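Local atomic coordinates of YycN protein (Bacillus subtilis, PDB entry 1ON0), a protein that probably acts as an acyltransferase of the GNAT family, transferring acyl groups such as acetyl to an acceptor not yet identified. Residues 127-132 against 138-143; 11-16 against 60-65. All blocks are in the same frame, centred on the assembly; numbering follows the deposited sequence.

Contact 1: 127-132 against 138-143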
# COMPACT_ATOMS: atom_id res chain seq x y z
N LEU B 127 5.07 -20.20 -14.18
CA LEU B 127 6.25 -19.56 -13.63
C LEU B 127 7.00 -20.41 -12.60
O LEU B 127 6.46 -21.41 -12.09
CB LEU B 127 5.86 -18.23 -12.97
CG LEU B 127 5.00 -18.31 -11.70
CD1 LEU B 127 5.82 -18.83 -10.54
CD2 LEU B 127 4.46 -16.92 -11.37
N HIS B 128 8.23 -20.01 -12.28
CA HIS B 128 9.03 -20.71 -11.28
C HIS B 128 9.33 -19.75 -10.12
O HIS B 128 9.63 -18.58 -10.33
CB HIS B 128 10.35 -21.19 -11.89
CG HIS B 128 11.39 -21.56 -10.88
ND1 HIS B 128 12.03 -20.63 -10.08
CD2 HIS B 128 11.91 -22.76 -10.52
CE1 HIS B 128 12.88 -21.23 -9.28
NE2 HIS B 128 12.83 -22.53 -9.53
N VAL B 129 9.25 -20.28 -8.91
CA VAL B 129 9.52 -19.49 -7.73
C VAL B 129 10.35 -20.35 -6.78
O VAL B 129 10.01 -21.50 -6.54
CB VAL B 129 8.20 -19.02 -7.05
CG1 VAL B 129 7.42 -20.21 -6.54
CG2 VAL B 129 8.49 -18.05 -5.94
N PHE B 130 11.44 -19.79 -6.27
CA PHE B 130 12.30 -20.51 -5.34
C PHE B 130 11.54 -20.72 -4.05
O PHE B 130 10.91 -19.80 -3.52
CB PHE B 130 13.58 -19.73 -5.03
CG PHE B 130 14.50 -19.58 -6.20
CD1 PHE B 130 14.46 -18.45 -6.99
CD2 PHE B 130 15.38 -20.62 -6.54
CE1 PHE B 130 15.29 -18.32 -8.11
CE2 PHE B 130 16.21 -20.51 -7.65
CZ PHE B 130 16.16 -19.36 -8.44
N ALA B 131 11.62 -21.94 -3.53
CA ALA B 131 10.95 -22.29 -2.29
C ALA B 131 11.18 -21.25 -1.21
O ALA B 131 10.25 -20.90 -0.48
CB ALA B 131 11.44 -23.65 -1.81
N HIS B 132 12.41 -20.73 -1.10
CA HIS B 132 12.70 -19.76 -0.05
C HIS B 132 12.02 -18.41 -0.24
O HIS B 132 11.87 -17.66 0.73
CB HIS B 132 14.22 -19.56 0.10
CG HIS B 132 14.88 -18.99 -1.11
ND1 HIS B 132 15.55 -19.77 -2.03
CD2 HIS B 132 14.94 -17.72 -1.59
CE1 HIS B 132 15.99 -19.00 -3.02
NE2 HIS B 132 15.63 -17.76 -2.77
N LYS B 138 3.38 -16.51 -1.68
CA LYS B 138 2.08 -16.10 -1.17
C LYS B 138 1.39 -15.13 -2.10
O LYS B 138 0.19 -15.21 -2.31
CB LYS B 138 2.19 -15.49 0.23
CG LYS B 138 1.94 -16.50 1.33
CD LYS B 138 1.52 -15.83 2.62
CE LYS B 138 0.99 -16.84 3.64
NZ LYS B 138 2.03 -17.82 4.10
N LEU B 139 2.16 -14.21 -2.67
CA LEU B 139 1.61 -13.24 -3.59
C LEU B 139 1.03 -13.98 -4.80
O LEU B 139 -0.12 -13.73 -5.20
CB LEU B 139 2.70 -12.25 -4.01
CG LEU B 139 2.44 -11.13 -5.02
CD1 LEU B 139 2.33 -11.72 -6.40
CD2 LEU B 139 1.16 -10.36 -4.66
N TYR B 140 1.78 -14.92 -5.36
CA TYR B 140 1.26 -15.65 -6.51
C TYR B 140 0.03 -16.46 -6.12
O TYR B 140 -0.92 -16.55 -6.88
CB TYR B 140 2.33 -16.56 -7.12
CG TYR B 140 3.55 -15.82 -7.65
CD1 TYR B 140 3.43 -14.82 -8.60
CD2 TYR B 140 4.83 -16.14 -7.20
CE1 TYR B 140 4.55 -14.15 -9.10
CE2 TYR B 140 5.96 -15.49 -7.68
CZ TYR B 140 5.82 -14.50 -8.62
OH TYR B 140 6.93 -13.87 -9.11
N GLU B 141 0.04 -17.05 -4.92
CA GLU B 141 -1.10 -17.83 -4.49
C GLU B 141 -2.32 -16.92 -4.31
O GLU B 141 -3.43 -17.31 -4.66
CB GLU B 141 -0.78 -18.57 -3.19
CG GLU B 141 0.37 -19.57 -3.33
CD GLU B 141 0.64 -20.36 -2.06
OE1 GLU B 141 -0.26 -21.11 -1.63
OE2 GLU B 141 1.75 -20.23 -1.49
N GLN B 142 -2.11 -15.72 -3.79
CA GLN B 142 -3.21 -14.79 -3.60
C GLN B 142 -3.77 -14.31 -4.94
O GLN B 142 -4.96 -14.03 -5.03
CB GLN B 142 -2.79 -13.58 -2.77
CG GLN B 142 -2.61 -13.87 -1.30
CD GLN B 142 -2.43 -12.60 -0.48
OE1 GLN B 142 -1.45 -11.87 -0.64
NE2 GLN B 142 -3.40 -12.32 0.39
N THR B 143 -2.93 -14.20 -5.96
CA THR B 143 -3.45 -13.75 -7.25
C THR B 143 -3.99 -14.88 -8.12
O THR B 143 -4.21 -14.69 -9.31
CB THR B 143 -2.39 -12.95 -8.09
OG1 THR B 143 -1.29 -13.80 -8.44
CG2 THR B 143 -1.89 -11.74 -7.32
O HOH W 1 9.44 -15.88 -9.27
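In the connection between strand 124-127 and helix 134-142 of the GNAT fold, Leu127 and Val129 pack against the ring of Tyr140. Leu127 reaches over one face of the ring: its CD2 lies 3.7 Å from the ring centroid, 16° off the normal, a CH-pi contact displaced toward the CD1-CE1 side, with Tyr140 CE1 at 3.6 Å. With chi1 at 68°, Leu127 CG sits between its own backbone N and carbonyl carbon, and CD2 is carried forward onto the ring. Val129 meets the rim instead, CG2 approaching Tyr140 CE2 in the ring plane at 4.0 Å. In GNAT enzymes this helix belongs to the half that binds acetyl-CoA, as is probable here, and in several relatives a tyrosine at the corresponding position lies near the thioester. Leu110 and Phe94 also touch the side chain. Beyond the ring, a water donates to His128 O at 2.9 Å and is hydrogen-bonded to Tyr140 OH at 3.2 Å. A leucine in place of Tyr140 would probably leave Leu127 CD2 without the ring face it lies over and the water without its hydroxyl partner. At the helix end, Thr143 OG1 donates to Tyr140 O over 3.2 Å, tilted 33° from the carbonyl plane.

Contact 2: 11-16 against 60-65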
# COMPACT_ATOMS: atom_id res chain seq x y z
N GLU B 11 18.80 0.18 -23.67
CA GLU B 11 19.43 0.74 -22.49
C GLU B 11 19.03 -0.08 -21.27
O GLU B 11 19.87 -0.59 -20.52
CB GLU B 11 19.00 2.20 -22.28
CG GLU B 11 19.02 3.08 -23.53
CD GLU B 11 17.85 2.82 -24.47
OE1 GLU B 11 17.85 1.79 -25.18
OE2 GLU B 11 16.91 3.65 -24.51
N GLU B 12 17.72 -0.21 -21.07
CA GLU B 12 17.17 -0.96 -19.94
C GLU B 12 17.58 -2.42 -19.92
O GLU B 12 18.03 -2.94 -18.91
CB GLU B 12 15.64 -0.89 -19.95
CG GLU B 12 15.06 0.45 -19.58
CD GLU B 12 13.59 0.53 -19.90
OE1 GLU B 12 13.25 0.65 -21.09
OE2 GLU B 12 12.78 0.47 -18.95
N PHE B 13 17.40 -3.09 -21.05
CA PHE B 13 17.74 -4.50 -21.15
C PHE B 13 19.11 -4.82 -20.56
O PHE B 13 19.21 -5.56 -19.57
CB PHE B 13 17.67 -4.95 -22.61
CG PHE B 13 18.05 -6.38 -22.83
CD1 PHE B 13 17.49 -7.39 -22.05
CD2 PHE B 13 18.98 -6.72 -23.80
CE1 PHE B 13 17.86 -8.70 -22.22
CE2 PHE B 13 19.37 -8.04 -23.98
CZ PHE B 13 18.81 -9.03 -23.19
N ARG B 14 20.17 -4.26 -21.15
CA ARG B 14 21.53 -4.49 -20.68
C ARG B 14 21.67 -4.34 -19.16
O ARG B 14 22.26 -5.20 -18.50
CB ARG B 14 22.49 -3.56 -21.44
CG ARG B 14 22.45 -3.78 -22.97
CD ARG B 14 23.49 -2.94 -23.72
NE ARG B 14 24.84 -3.27 -23.27
CZ ARG B 14 25.52 -4.34 -23.66
NH1 ARG B 14 24.99 -5.19 -24.53
NH2 ARG B 14 26.72 -4.58 -23.16
N SER B 15 21.09 -3.28 -18.60
CA SER B 15 21.10 -3.01 -17.16
C SER B 15 20.24 -4.03 -16.43
O SER B 15 20.51 -4.41 -15.29
CB SER B 15 20.56 -1.61 -16.86
OG SER B 15 21.35 -0.59 -17.45
N TYR B 16 19.17 -4.46 -17.09
CA TYR B 16 18.28 -5.46 -16.50
C TYR B 16 19.04 -6.79 -16.45
O TYR B 16 19.04 -7.47 -15.42
CB TYR B 16 17.00 -5.61 -17.33
CG TYR B 16 16.26 -6.90 -17.04
CD1 TYR B 16 15.58 -7.08 -15.85
CD2 TYR B 16 16.27 -7.95 -17.96
CE1 TYR B 16 14.93 -8.29 -15.58
CE2 TYR B 16 15.63 -9.16 -17.69
CZ TYR B 16 14.97 -9.32 -16.50
OH TYR B 16 14.35 -10.51 -16.23
N HIS B 60 9.88 -13.69 -26.90
CA HIS B 60 10.16 -13.17 -25.58
C HIS B 60 9.66 -11.75 -25.50
O HIS B 60 9.76 -10.99 -26.45
CB HIS B 60 11.65 -13.21 -25.29
CG HIS B 60 12.14 -14.56 -24.87
ND1 HIS B 60 12.14 -14.97 -23.56
CD2 HIS B 60 12.57 -15.62 -25.60
CE1 HIS B 60 12.55 -16.23 -23.50
NE2 HIS B 60 12.81 -16.64 -24.72
N HIS B 61 9.11 -11.40 -24.35
CA HIS B 61 8.61 -10.06 -24.17
C HIS B 61 9.07 -9.56 -22.82
O HIS B 61 8.60 -10.01 -21.77
CB HIS B 61 7.09 -10.04 -24.25
CG HIS B 61 6.53 -10.67 -25.49
ND1 HIS B 61 6.29 -12.03 -25.59
CD2 HIS B 61 6.10 -10.14 -26.66
CE1 HIS B 61 5.73 -12.30 -26.76
NE2 HIS B 61 5.61 -11.16 -27.43
N LEU B 62 10.02 -8.64 -22.84
CA LEU B 62 10.53 -8.07 -21.60
C LEU B 62 9.96 -6.66 -21.54
O LEU B 62 10.10 -5.88 -22.49
CB LEU B 62 12.07 -8.09 -21.58
CG LEU B 62 12.73 -9.48 -21.49
CD1 LEU B 62 12.70 -10.15 -22.87
CD2 LEU B 62 14.16 -9.35 -21.01
N TRP B 63 9.29 -6.37 -20.44
CA TRP B 63 8.64 -5.07 -20.21
C TRP B 63 9.16 -4.39 -18.95
O TRP B 63 9.55 -5.06 -17.98
CB TRP B 63 7.13 -5.27 -20.01
CG TRP B 63 6.35 -5.73 -21.21
CD1 TRP B 63 6.10 -5.02 -22.35
CD2 TRP B 63 5.68 -6.99 -21.38
NE1 TRP B 63 5.32 -5.76 -23.21
CE2 TRP B 63 5.05 -6.97 -22.64
CE3 TRP B 63 5.56 -8.14 -20.58
CZ2 TRP B 63 4.30 -8.04 -23.12
CZ3 TRP B 63 4.81 -9.21 -21.06
CH2 TRP B 63 4.19 -9.15 -22.32
N SER B 64 9.14 -3.07 -18.95
CA SER B 64 9.54 -2.31 -17.77
C SER B 64 8.20 -1.90 -17.19
O SER B 64 7.37 -1.35 -17.92
CB SER B 64 10.30 -1.06 -18.16
OG SER B 64 9.46 -0.22 -18.91
N LEU B 65 7.97 -2.18 -15.91
CA LEU B 65 6.70 -1.79 -15.29
C LEU B 65 6.82 -0.36 -14.77
O LEU B 65 7.70 -0.07 -13.97
CB LEU B 65 6.38 -2.73 -14.11
CG LEU B 65 6.48 -4.21 -14.47
CD1 LEU B 65 6.45 -5.07 -13.22
CD2 LEU B 65 5.36 -4.56 -15.44
O HOH W 2 10.52 0.88 -21.32
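Phe13, Tyr16 and Glu12, on the first turns of helix 10-31, face Leu62 and Ser64 of strand 60-66, so the first helix of the GNAT fold lies across the central mixed sheet. The two axes come within 9.9 Å of each other and cross almost perpendicularly, at 95°. Alternate strand residues, Leu62 and Ser64, direct their side chains to the helix.

The apolar part turns on one methyl group. Leu62 CD2 approaches Tyr16 CE2 at 3.6 Å and Phe13 CE1 at 3.9 Å, obliquely to both rings. The two aromatic residues, three apart on the helix, each carry CG trans to the backbone N (chi1 178° in Phe13), and the rings converge on the same methyl. Met8 packs against both Phe13 and Leu62, while Trp77 of the neighbouring strand touches Leu62 and Tyr16, extending this apolar patch.

The polar part lies beside it. Glu12 OE2 is packed tightly on Ser64 CB, 3.0 Å away, whereas the link to the serine hydroxyl runs through water. The other carboxylate oxygen, OE1, also accepts from Gln9 N, as in one half of a capping box, which ties the carboxylate to the start of its own helix. Tyr16 OH is hydrogen-bonded to Asp93 OD2 on strand 88-96. The bridging water donates to Glu12 OE1 at 2.7 Å and accepts from Ser64 OG at 2.9 Å.

How the contacts relate
Contact 2 is complete before contact 1 begins along the chain, and the two lie on opposite sides of the chain's centre, their centres 22 Å apart and their nearest atoms about 10 Å apart. Both belong to the same GNAT domain and are built around one mixed sheet: contact 2 uses its second strand, 60-66, whereas contact 1 starts at the end of 124-127, one of the two outermost strands. Strand 88-96 has residues touching both contacts. Helix 10-31 provides a second connection, since its first turns form contact 2 and its later residues Glu27, Lys28 and Ala31 pack on Phe130 in the loop of contact 1; the two contacts thus fix different helices to different parts of one sheet.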